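Local structure of Exo-arabinanase (Penicillium chrysogenum, 3A72) at residues 328-333 / 346-351; 290-295 / 316-321; 9-14 / 62-67; 209-214 / 268-273. The protein hydrolyses alpha-1,5-linked L-arabinan as an exo-acting arabinanase, probably trimming the polysaccharide from a chain end, and has a six-bladed beta-propeller fold like that of sialidases. One frame throughout, in Å; residues are numbered along the deposited sequence.

The four contacts illustrate how a six-bladed beta-propeller is built within and between its blades. Contact 1 is a hairpin inside the sheet whose outermost strand, 6-10, comes from the N-terminus, so the two chain ends close the ring together. Contact 2, about 8 Å away centre to centre, ties that sheet's innermost strand 317-320 to the preceding blade. Contact 4, its centre about 9 Å from that of contact 2, joins the inner strands of the next blade interface back along the chain. Contact 3 lies at the periphery, about 15 Å from contact 1 and about 25 Å from contact 4 between centres, joining strand 6-10 to the blade of strands 23-30 to 65-70. Along the chain, contact 3 closes first, then contacts 4, 2 and 1.

Contact 1 (328-333 / 346-351); sequences YLVVNS and VSVMDL
The ring of Tyr-328 passes Asp-350 obliquely, its plane turned 33° from the carboxylate, with CE1 3.9 Å from Asp-350 CG. A water sits in the ring plane at the hydroxyl edge; it hydrogen-bonds to Tyr-328 OH and donates to Asp-350 OD2 at 2.9 Å. Val-348 CG1 also meets this residue obliquely, lying 3.9 Å from Tyr-328 CB. Farther along the same face, Val-330 CG1 crosses Val-346 CG2 at 3.7 Å.

The other face belongs to Leu-329, Val-331, Met-349 and Ser-347, whose OG bonds to Glu-310 and Asn-8 N. Met-349, with CG anti to the carbonyl carbon (chi1 -55°) and chi2 extended, lays SD beside Leu-329 CD2 and 4.0 Å from Val-331 CG2; the bend at chi3 then sends CE away. Leu-351 closes the row, CD2 being 3.9 Å from Leu-329 CB. Between the faces, two hydrogen-bonded pairs, Leu-329 with Met-349 and Val-331 with Ser-347, each contribute two nearly straight backbone bonds.

Asp-350 is the N-cap of helix 351-354: OD1 accepts from Lys-352 N and forms a salt bridge with Arg-327. With a cation and a helix N-H at OD1 and a donating water at OD2, the carboxylate is probably kept ionised.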
# COMPACT_ATOMS: atom_id res chain seq x y z
N TYR A 328 1.67 -14.59 12.80
CA TYR A 328 2.07 -14.93 11.42
C TYR A 328 2.05 -13.69 10.55
O TYR A 328 1.15 -12.86 10.59
CB TYR A 328 1.11 -16.00 10.88
CG TYR A 328 1.23 -17.31 11.63
CD1 TYR A 328 2.24 -18.21 11.34
CD2 TYR A 328 0.35 -17.57 12.68
CE1 TYR A 328 2.36 -19.39 12.04
CE2 TYR A 328 0.48 -18.78 13.38
CZ TYR A 328 1.47 -19.66 13.05
OH TYR A 328 1.63 -20.84 13.75
N LEU A 329 3.10 -13.60 9.70
CA LEU A 329 3.28 -12.50 8.77
C LEU A 329 3.13 -12.95 7.31
O LEU A 329 3.87 -13.84 6.86
CB LEU A 329 4.69 -11.94 8.93
CG LEU A 329 5.05 -10.75 8.02
CD1 LEU A 329 4.29 -9.50 8.40
CD2 LEU A 329 6.54 -10.52 8.03
N VAL A 330 2.23 -12.34 6.57
CA VAL A 330 2.12 -12.46 5.12
C VAL A 330 3.09 -11.50 4.47
O VAL A 330 3.16 -10.32 4.84
CB VAL A 330 0.69 -12.12 4.71
CG1 VAL A 330 0.55 -11.72 3.26
CG2 VAL A 330 -0.25 -13.30 5.01
N VAL A 331 3.82 -12.02 3.47
CA VAL A 331 4.72 -11.25 2.63
C VAL A 331 4.32 -11.56 1.18
O VAL A 331 4.46 -12.70 0.74
CB VAL A 331 6.21 -11.58 2.89
CG1 VAL A 331 7.07 -10.60 2.13
CG2 VAL A 331 6.52 -11.61 4.36
N ASN A 332 3.79 -10.57 0.47
CA ASN A 332 3.06 -10.79 -0.79
C ASN A 332 3.66 -9.93 -1.87
O ASN A 332 3.63 -8.68 -1.76
CB ASN A 332 1.61 -10.42 -0.52
CG ASN A 332 0.65 -10.34 -1.66
OD1 ASN A 332 0.80 -10.94 -2.79
ND2 ASN A 332 -0.36 -9.61 -1.50
N SER A 333 4.21 -10.53 -2.91
CA SER A 333 4.76 -9.82 -4.05
C SER A 333 3.87 -10.01 -5.29
O SER A 333 3.23 -11.06 -5.47
CB SER A 333 6.18 -10.35 -4.39
OG SER A 333 6.72 -9.59 -5.47
N VAL A 346 2.87 -15.40 -2.38
CA VAL A 346 2.83 -15.08 -0.99
C VAL A 346 3.60 -16.11 -0.17
O VAL A 346 3.58 -17.31 -0.46
CB VAL A 346 1.35 -14.99 -0.51
CG1 VAL A 346 0.63 -16.31 -0.65
CG2 VAL A 346 1.23 -14.45 0.89
N SER A 347 4.28 -15.59 0.86
CA SER A 347 4.87 -16.42 1.91
C SER A 347 4.25 -16.02 3.25
O SER A 347 3.78 -14.90 3.41
CB SER A 347 6.38 -16.25 1.94
OG SER A 347 6.99 -16.61 0.72
N VAL A 348 4.29 -16.97 4.19
CA VAL A 348 3.85 -16.72 5.56
C VAL A 348 4.99 -17.11 6.46
O VAL A 348 5.53 -18.22 6.35
CB VAL A 348 2.56 -17.51 5.89
CG1 VAL A 348 2.16 -17.26 7.35
CG2 VAL A 348 1.43 -17.09 4.98
N MET A 349 5.38 -16.22 7.35
CA MET A 349 6.43 -16.43 8.30
C MET A 349 5.89 -16.51 9.70
O MET A 349 4.97 -15.82 10.08
CB MET A 349 7.45 -15.23 8.22
CG MET A 349 8.01 -15.01 6.83
SD MET A 349 9.05 -13.56 6.72
CE MET A 349 10.52 -14.11 7.58
N ASP A 350 6.52 -17.40 10.51
CA ASP A 350 6.14 -17.61 11.92
C ASP A 350 6.95 -16.68 12.77
O ASP A 350 8.14 -16.93 13.02
CB ASP A 350 6.35 -19.07 12.30
CG ASP A 350 5.92 -19.36 13.72
OD1 ASP A 350 5.51 -18.43 14.45
OD2 ASP A 350 5.91 -20.59 14.10
N LEU A 351 6.34 -15.58 13.22
CA LEU A 351 7.02 -14.55 14.00
C LEU A 351 7.45 -15.05 15.37
O LEU A 351 8.36 -14.45 15.98
CB LEU A 351 6.17 -13.29 14.11
CG LEU A 351 5.82 -12.66 12.73
CD1 LEU A 351 4.82 -11.50 12.95
CD2 LEU A 351 7.04 -12.26 11.97
O HOH W 1 4.03 -22.39 12.86

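Contact 2 (290-295 / 316-321); sequences GTLFIN and RALRVL
Arg-316 points its guanidinium edge-on at the turn before strand 292-295, meeting the carbonyls of Gly-290 and Thr-291. The side chain is extended through chi1 (-172°) and chi2, then bends at chi3 (67°), which swings the flat group round to the carbonyls. Arg-316 NH1 donates to Gly-290 O at 2.9 Å, and that oxygen lies almost in the guanidinium plane. Arg-316 NH2 adds two weak bonds, one to the same Gly-290 O at 3.1 Å and one to Thr-291 O at 2.9 Å.

Leu-292 crosses the guanidinium obliquely, its CD2 coming within 3.6 Å of Arg-316 NH2. The same methyl faces Leu-318, where the two side chains slide past one another in opposite directions and their CD2 atoms stand 3.9 Å apart. One branch of Leu-292 therefore serves both the polar and the apolar half of an interface between neighbouring propeller blades.

Beyond the two segments, Arg-316 NE donates to Ser-285 OG and NH1 also reaches Glu-311 O. All three guanidinium nitrogens are thus engaged, here by neutral oxygens. Carbonyl dipoles would be expected to stabilise this buried positive charge, while the set of bonds fixes the rotation of the group and clamps the turn.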
# COMPACT_ATOMS: atom_id res chain seq x y z
N GLY A 290 15.13 -8.07 -0.69
CA GLY A 290 14.35 -9.24 -0.37
C GLY A 290 14.17 -9.53 1.12
O GLY A 290 13.19 -10.17 1.51
N THR A 291 15.09 -9.04 1.93
CA THR A 291 15.07 -9.14 3.37
C THR A 291 13.96 -8.28 3.95
O THR A 291 13.26 -7.56 3.24
CB THR A 291 16.45 -8.73 3.90
OG1 THR A 291 16.69 -7.47 3.32
CG2 THR A 291 17.52 -9.72 3.53
N LEU A 292 13.80 -8.36 5.27
CA LEU A 292 12.90 -7.50 6.02
C LEU A 292 13.68 -6.72 7.05
O LEU A 292 14.80 -7.11 7.44
CB LEU A 292 11.77 -8.29 6.69
CG LEU A 292 10.77 -8.94 5.71
CD1 LEU A 292 9.95 -9.98 6.48
CD2 LEU A 292 9.86 -7.93 5.06
N PHE A 293 13.09 -5.64 7.56
CA PHE A 293 13.71 -4.75 8.53
C PHE A 293 12.78 -4.64 9.73
O PHE A 293 11.62 -4.29 9.55
CB PHE A 293 14.00 -3.38 7.89
CG PHE A 293 14.77 -3.53 6.62
CD1 PHE A 293 16.16 -3.74 6.67
CD2 PHE A 293 14.14 -3.56 5.40
CE1 PHE A 293 16.85 -4.01 5.50
CE2 PHE A 293 14.85 -3.82 4.25
CZ PHE A 293 16.20 -4.01 4.29
N ILE A 294 13.29 -4.95 10.92
CA ILE A 294 12.44 -4.95 12.09
C ILE A 294 12.92 -3.98 13.14
O ILE A 294 14.11 -3.64 13.25
CB ILE A 294 12.26 -6.38 12.65
CG1 ILE A 294 13.55 -6.95 13.31
CG2 ILE A 294 11.75 -7.30 11.56
CD1 ILE A 294 13.33 -8.25 14.04
N ASN A 295 11.99 -3.59 14.02
CA ASN A 295 12.32 -2.64 15.10
C ASN A 295 11.42 -2.94 16.30
O ASN A 295 10.16 -2.86 16.19
CB ASN A 295 12.14 -1.21 14.62
CG ASN A 295 12.72 -0.23 15.58
OD1 ASN A 295 12.24 -0.12 16.73
ND2 ASN A 295 13.69 0.55 15.17
N ARG A 316 6.12 -4.47 -2.27
CA ARG A 316 5.81 -5.74 -1.63
C ARG A 316 5.02 -5.49 -0.37
O ARG A 316 5.39 -4.65 0.45
CB ARG A 316 7.12 -6.50 -1.38
CG ARG A 316 6.93 -7.92 -0.91
CD ARG A 316 8.24 -8.68 -0.81
NE ARG A 316 9.05 -8.11 0.26
CZ ARG A 316 10.19 -8.64 0.68
NH1 ARG A 316 10.63 -9.80 0.20
NH2 ARG A 316 10.91 -8.04 1.64
N ALA A 317 3.92 -6.23 -0.22
CA ALA A 317 2.92 -5.95 0.81
C ALA A 317 3.08 -6.90 1.97
O ALA A 317 3.31 -8.10 1.83
CB ALA A 317 1.52 -6.06 0.23
N LEU A 318 2.95 -6.36 3.19
CA LEU A 318 3.05 -7.12 4.43
C LEU A 318 1.70 -7.09 5.14
O LEU A 318 0.97 -6.09 5.11
CB LEU A 318 4.07 -6.49 5.37
CG LEU A 318 5.49 -6.32 4.84
CD1 LEU A 318 6.37 -5.66 5.88
CD2 LEU A 318 6.05 -7.66 4.40
N ARG A 319 1.40 -8.15 5.90
CA ARG A 319 0.23 -8.16 6.77
C ARG A 319 0.50 -9.08 7.96
O ARG A 319 0.84 -10.24 7.80
CB ARG A 319 -1.02 -8.56 6.06
CG ARG A 319 -2.24 -8.48 6.94
CD ARG A 319 -3.56 -8.53 6.19
NE ARG A 319 -3.71 -7.34 5.35
CZ ARG A 319 -4.03 -6.12 5.81
NH1 ARG A 319 -4.29 -5.91 7.07
NH2 ARG A 319 -4.09 -5.14 4.95
N VAL A 320 0.28 -8.55 9.16
CA VAL A 320 0.30 -9.35 10.37
C VAL A 320 -1.10 -9.96 10.51
O VAL A 320 -2.09 -9.21 10.71
CB VAL A 320 0.67 -8.53 11.59
CG1 VAL A 320 0.56 -9.37 12.87
CG2 VAL A 320 2.10 -7.97 11.45
N LEU A 321 -1.20 -11.26 10.36
CA LEU A 321 -2.50 -11.90 10.54
C LEU A 321 -2.90 -11.87 11.99
O LEU A 321 -2.08 -11.81 12.90
CB LEU A 321 -2.42 -13.34 10.02
CG LEU A 321 -2.04 -13.48 8.54
CD1 LEU A 321 -2.12 -14.95 8.17
CD2 LEU A 321 -2.88 -12.62 7.63

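Contact 3 (9-14 / 62-67); sequences VTIFSP and KTWNEI
An Asp box, the S-x-D-x-G-x-T-W hairpin of sialidase-like propellers, ends in Trp-64, and Ile-11 covers one face of that indole. Ile-11 CG1 makes the central contact: it sits 3.6 Å from the centroid of the Trp-64 five-membered ring, only 7° off the normal, in a CH-pi geometry. The same branch carries on to Ile-11 CD1 over the benzo ring, 3.8 Å from Trp-64 CZ2, while the CG2 branch lies 4.0 Å from Trp-64 CD2.

Val-9 meets the same ring differently. Its CG1, held anti to the backbone N (chi1 176°), comes to the indole edge near the ring plane, 4.1 Å from Trp-64 NE1. That Val-9 methyl also packs 3.6 Å from Lys-62 O, at the side of the turn. No hydrogen bond spans the two segments; the indole N-H is instead taken up by Gly-61 O within the box.

Ile-11 reaches this position where strand 6-10 turns a corner, Ile-11 and Phe-12 together facing Val-344 in a classic beta bulge. Thr-63 completes the box by bonding through OG1 to Asp-59 and through its carbonyl to Ser-57, the internal bracing characteristic of Asp-box turns on the outside of propeller blades.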
# COMPACT_ATOMS: atom_id res chain seq x y z
N VAL A 9 4.02 -19.33 -2.37
CA VAL A 9 2.77 -19.88 -2.90
C VAL A 9 2.29 -19.01 -4.04
O VAL A 9 2.22 -17.79 -3.89
CB VAL A 9 1.71 -20.00 -1.83
CG1 VAL A 9 0.40 -20.47 -2.39
CG2 VAL A 9 2.17 -20.90 -0.69
N THR A 10 1.92 -19.60 -5.17
CA THR A 10 1.37 -18.83 -6.27
C THR A 10 -0.10 -18.48 -6.05
O THR A 10 -0.95 -19.36 -5.87
CB THR A 10 1.41 -19.62 -7.56
OG1 THR A 10 2.67 -20.08 -7.78
CG2 THR A 10 1.05 -18.76 -8.75
N ILE A 11 -0.39 -17.21 -6.06
CA ILE A 11 -1.77 -16.75 -6.06
C ILE A 11 -2.30 -16.67 -7.49
O ILE A 11 -3.40 -17.12 -7.78
CB ILE A 11 -1.91 -15.35 -5.37
CG1 ILE A 11 -1.39 -15.42 -3.92
CG2 ILE A 11 -3.34 -14.88 -5.47
CD1 ILE A 11 -1.57 -14.15 -3.13
N PHE A 12 -1.49 -16.07 -8.38
CA PHE A 12 -1.87 -15.90 -9.78
C PHE A 12 -0.64 -15.84 -10.66
O PHE A 12 0.28 -15.02 -10.39
CB PHE A 12 -2.67 -14.60 -9.96
CG PHE A 12 -3.06 -14.26 -11.38
CD1 PHE A 12 -3.86 -15.09 -12.12
CD2 PHE A 12 -2.61 -13.10 -11.96
CE1 PHE A 12 -4.27 -14.76 -13.39
CE2 PHE A 12 -3.00 -12.75 -13.24
CZ PHE A 12 -3.82 -13.58 -13.95
N SER A 13 -0.58 -16.67 -11.68
CA SER A 13 0.44 -16.62 -12.70
C SER A 13 -0.19 -16.11 -13.98
O SER A 13 -1.09 -16.79 -14.53
CB SER A 13 1.08 -18.00 -12.95
OG SER A 13 2.28 -17.91 -13.75
N PRO A 14 0.17 -14.93 -14.45
CA PRO A 14 -0.57 -14.31 -15.54
C PRO A 14 -0.30 -14.99 -16.88
O PRO A 14 0.80 -15.51 -17.12
CB PRO A 14 -0.05 -12.90 -15.57
CG PRO A 14 1.36 -12.99 -15.06
CD PRO A 14 1.25 -14.03 -13.96
N LYS A 62 -2.66 -21.18 1.82
CA LYS A 62 -2.26 -22.35 1.06
C LYS A 62 -2.84 -22.40 -0.34
O LYS A 62 -2.14 -22.83 -1.26
CB LYS A 62 -2.62 -23.69 1.78
CG LYS A 62 -1.79 -23.99 2.99
CD LYS A 62 -2.16 -25.28 3.77
CE LYS A 62 -1.61 -25.61 5.21
NZ LYS A 62 -1.02 -26.77 6.15
N THR A 63 -4.14 -22.04 -0.48
CA THR A 63 -4.81 -22.04 -1.77
C THR A 63 -5.58 -20.75 -1.94
O THR A 63 -5.97 -20.09 -0.99
CB THR A 63 -5.76 -23.25 -1.94
OG1 THR A 63 -6.82 -23.17 -0.99
CG2 THR A 63 -5.03 -24.56 -1.76
N TRP A 64 -5.81 -20.44 -3.19
CA TRP A 64 -6.39 -19.15 -3.65
C TRP A 64 -7.38 -19.37 -4.77
O TRP A 64 -7.16 -20.22 -5.65
CB TRP A 64 -5.28 -18.19 -4.16
CG TRP A 64 -4.35 -17.84 -3.01
CD1 TRP A 64 -3.27 -18.54 -2.58
CD2 TRP A 64 -4.48 -16.71 -2.14
NE1 TRP A 64 -2.71 -17.93 -1.48
CE2 TRP A 64 -3.42 -16.80 -1.20
CE3 TRP A 64 -5.37 -15.63 -2.06
CZ2 TRP A 64 -3.26 -15.84 -0.20
CZ3 TRP A 64 -5.20 -14.68 -1.06
CH2 TRP A 64 -4.17 -14.79 -0.16
N ASN A 65 -8.46 -18.62 -4.79
CA ASN A 65 -9.44 -18.66 -5.86
C ASN A 65 -9.98 -17.28 -6.11
O ASN A 65 -10.23 -16.53 -5.17
CB ASN A 65 -10.66 -19.54 -5.46
CG ASN A 65 -10.27 -21.00 -5.38
OD1 ASN A 65 -10.22 -21.72 -6.40
ND2 ASN A 65 -10.03 -21.47 -4.20
N GLU A 66 -10.22 -16.94 -7.37
CA GLU A 66 -10.88 -15.67 -7.70
C GLU A 66 -12.32 -15.69 -7.24
O GLU A 66 -13.06 -16.66 -7.53
CB GLU A 66 -10.77 -15.46 -9.23
CG GLU A 66 -11.26 -14.04 -9.63
CD GLU A 66 -10.94 -13.66 -11.05
OE1 GLU A 66 -11.12 -14.50 -11.91
OE2 GLU A 66 -10.50 -12.55 -11.40
N ILE A 67 -12.74 -14.64 -6.56
CA ILE A 67 -14.11 -14.51 -6.12
C ILE A 67 -14.89 -13.38 -6.79
O ILE A 67 -16.11 -13.46 -6.87
CB ILE A 67 -14.23 -14.40 -4.60
CG1 ILE A 67 -13.57 -13.18 -3.97
CG2 ILE A 67 -13.69 -15.67 -3.94
CD1 ILE A 67 -14.02 -12.89 -2.54

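Contact 4 (209-214 / 268-273); sequences VVTKLP and PYAVWT
Pro-214 sets the methylene side of its tilted ring, CB, CG and CD, over one face of the Trp-272 indole, a ridge laid across a broad aromatic surface. Pro-214 CD stands 3.6 Å from the centroid of the Trp-272 five-membered ring, 25° off its normal, in a CH-pi contact. Pro-214 CG reaches the benzo half, 3.4 Å from Trp-272 CZ2, so the fit is tight. In Trp-272, chi1 (176°) carries the indole out toward Pro-214, and chi2 near a right angle turns its face to the proline. Leu-213 CD2 fills the corner beside it, 4.2 Å from Trp-272 CD1.

At the other end Val-209 is the bump. Val-209 CG1 sits squarely over the Tyr-269 ring, 3.9 Å from its centroid, while Val-209 CG2 presses into the backbone at 3.4 Å from Pro-268 O. Between these two aromatic seats Thr-211 comes down on the shallow surface left by Ala-270, with Thr-211 CG2 4.1 Å from Ala-270 CB. A water bridges the gap, donating to Val-210 O and to Ala-270 O at 2.7 Å.

The strands run nearly parallel (10°) with no direct hydrogen bond, as inner strands of adjacent propeller blades. Each pairs within its own blade, 204-212 with 218-225 and 269-273 with 281-285. Phe-153 of strand 149-157 adjoins Val-209 and Tyr-269, and Leu-318 of strand 317-320 packs on Tyr-269 and Val-271.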
# COMPACT_ATOMS: atom_id res chain seq x y z
N VAL A 209 2.63 4.74 3.55
CA VAL A 209 2.01 3.59 4.19
C VAL A 209 2.05 3.85 5.70
O VAL A 209 3.08 4.33 6.21
CB VAL A 209 2.70 2.27 3.80
CG1 VAL A 209 2.19 1.09 4.62
CG2 VAL A 209 2.56 2.00 2.31
N VAL A 210 0.98 3.54 6.43
CA VAL A 210 0.88 3.89 7.85
C VAL A 210 0.57 2.64 8.64
O VAL A 210 -0.25 1.81 8.22
CB VAL A 210 -0.19 4.96 8.08
CG1 VAL A 210 -0.26 5.37 9.54
CG2 VAL A 210 0.08 6.18 7.23
N THR A 211 1.13 2.53 9.83
CA THR A 211 0.71 1.52 10.81
C THR A 211 0.63 2.18 12.18
O THR A 211 1.52 2.93 12.59
CB THR A 211 1.61 0.29 10.77
OG1 THR A 211 1.01 -0.76 11.57
CG2 THR A 211 3.00 0.46 11.29
N LYS A 212 -0.43 1.86 12.94
CA LYS A 212 -0.59 2.38 14.28
C LYS A 212 0.19 1.55 15.29
O LYS A 212 0.13 0.31 15.30
CB LYS A 212 -2.08 2.39 14.64
CG LYS A 212 -2.36 3.17 15.91
CD LYS A 212 -3.86 3.24 16.21
CE LYS A 212 -4.14 4.18 17.39
NZ LYS A 212 -5.58 4.19 17.68
N LEU A 213 0.91 2.21 16.18
CA LEU A 213 1.72 1.57 17.19
C LEU A 213 0.95 1.47 18.52
O LEU A 213 -0.04 2.20 18.74
CB LEU A 213 2.99 2.42 17.40
CG LEU A 213 3.83 2.62 16.13
CD1 LEU A 213 5.11 3.38 16.45
CD2 LEU A 213 4.12 1.31 15.42
N PRO A 214 1.37 0.58 19.40
CA PRO A 214 0.58 0.29 20.62
C PRO A 214 0.54 1.42 21.64
O PRO A 214 -0.28 1.35 22.54
CB PRO A 214 1.25 -0.98 21.18
CG PRO A 214 2.69 -0.89 20.65
CD PRO A 214 2.46 -0.41 19.23
N PRO A 268 7.95 1.46 0.28
CA PRO A 268 7.92 0.75 1.58
C PRO A 268 6.56 0.18 1.90
O PRO A 268 5.51 0.62 1.42
CB PRO A 268 8.22 1.88 2.58
CG PRO A 268 7.60 3.11 1.93
CD PRO A 268 7.90 2.94 0.47
N TYR A 269 6.56 -0.77 2.82
CA TYR A 269 5.36 -1.22 3.49
C TYR A 269 5.73 -1.42 4.96
O TYR A 269 6.82 -1.89 5.26
CB TYR A 269 4.78 -2.51 2.85
CG TYR A 269 3.26 -2.55 3.00
CD1 TYR A 269 2.46 -2.12 1.95
CD2 TYR A 269 2.62 -2.94 4.18
CE1 TYR A 269 1.09 -2.12 2.06
CE2 TYR A 269 1.26 -2.90 4.29
CZ TYR A 269 0.49 -2.50 3.23
OH TYR A 269 -0.89 -2.44 3.29
N ALA A 270 4.84 -1.08 5.88
CA ALA A 270 5.10 -1.23 7.32
C ALA A 270 3.86 -1.84 8.00
O ALA A 270 2.73 -1.45 7.68
CB ALA A 270 5.38 0.09 7.98
N VAL A 271 4.11 -2.69 8.96
CA VAL A 271 3.10 -3.32 9.81
C VAL A 271 3.67 -3.41 11.24
O VAL A 271 4.86 -3.20 11.45
CB VAL A 271 2.69 -4.72 9.30
CG1 VAL A 271 1.98 -4.59 7.98
CG2 VAL A 271 3.87 -5.66 9.24
N TRP A 272 2.81 -3.75 12.17
CA TRP A 272 3.19 -3.95 13.56
C TRP A 272 2.53 -5.23 14.09
O TRP A 272 1.37 -5.47 13.84
CB TRP A 272 2.81 -2.72 14.42
CG TRP A 272 3.11 -2.95 15.88
CD1 TRP A 272 4.25 -2.71 16.53
CD2 TRP A 272 2.21 -3.48 16.86
NE1 TRP A 272 4.17 -3.05 17.86
CE2 TRP A 272 2.90 -3.53 18.09
CE3 TRP A 272 0.88 -3.91 16.82
CZ2 TRP A 272 2.33 -4.00 19.26
CZ3 TRP A 272 0.29 -4.39 17.98
CH2 TRP A 272 1.01 -4.41 19.16
N THR A 273 3.33 -6.00 14.86
CA THR A 273 2.81 -7.18 15.57
C THR A 273 3.06 -7.01 17.06
O THR A 273 4.10 -6.50 17.45
CB THR A 273 3.51 -8.47 15.09
OG1 THR A 273 3.03 -9.55 15.91
CG2 THR A 273 5.01 -8.40 15.17
O HOH W 2 0.06 -0.89 7.45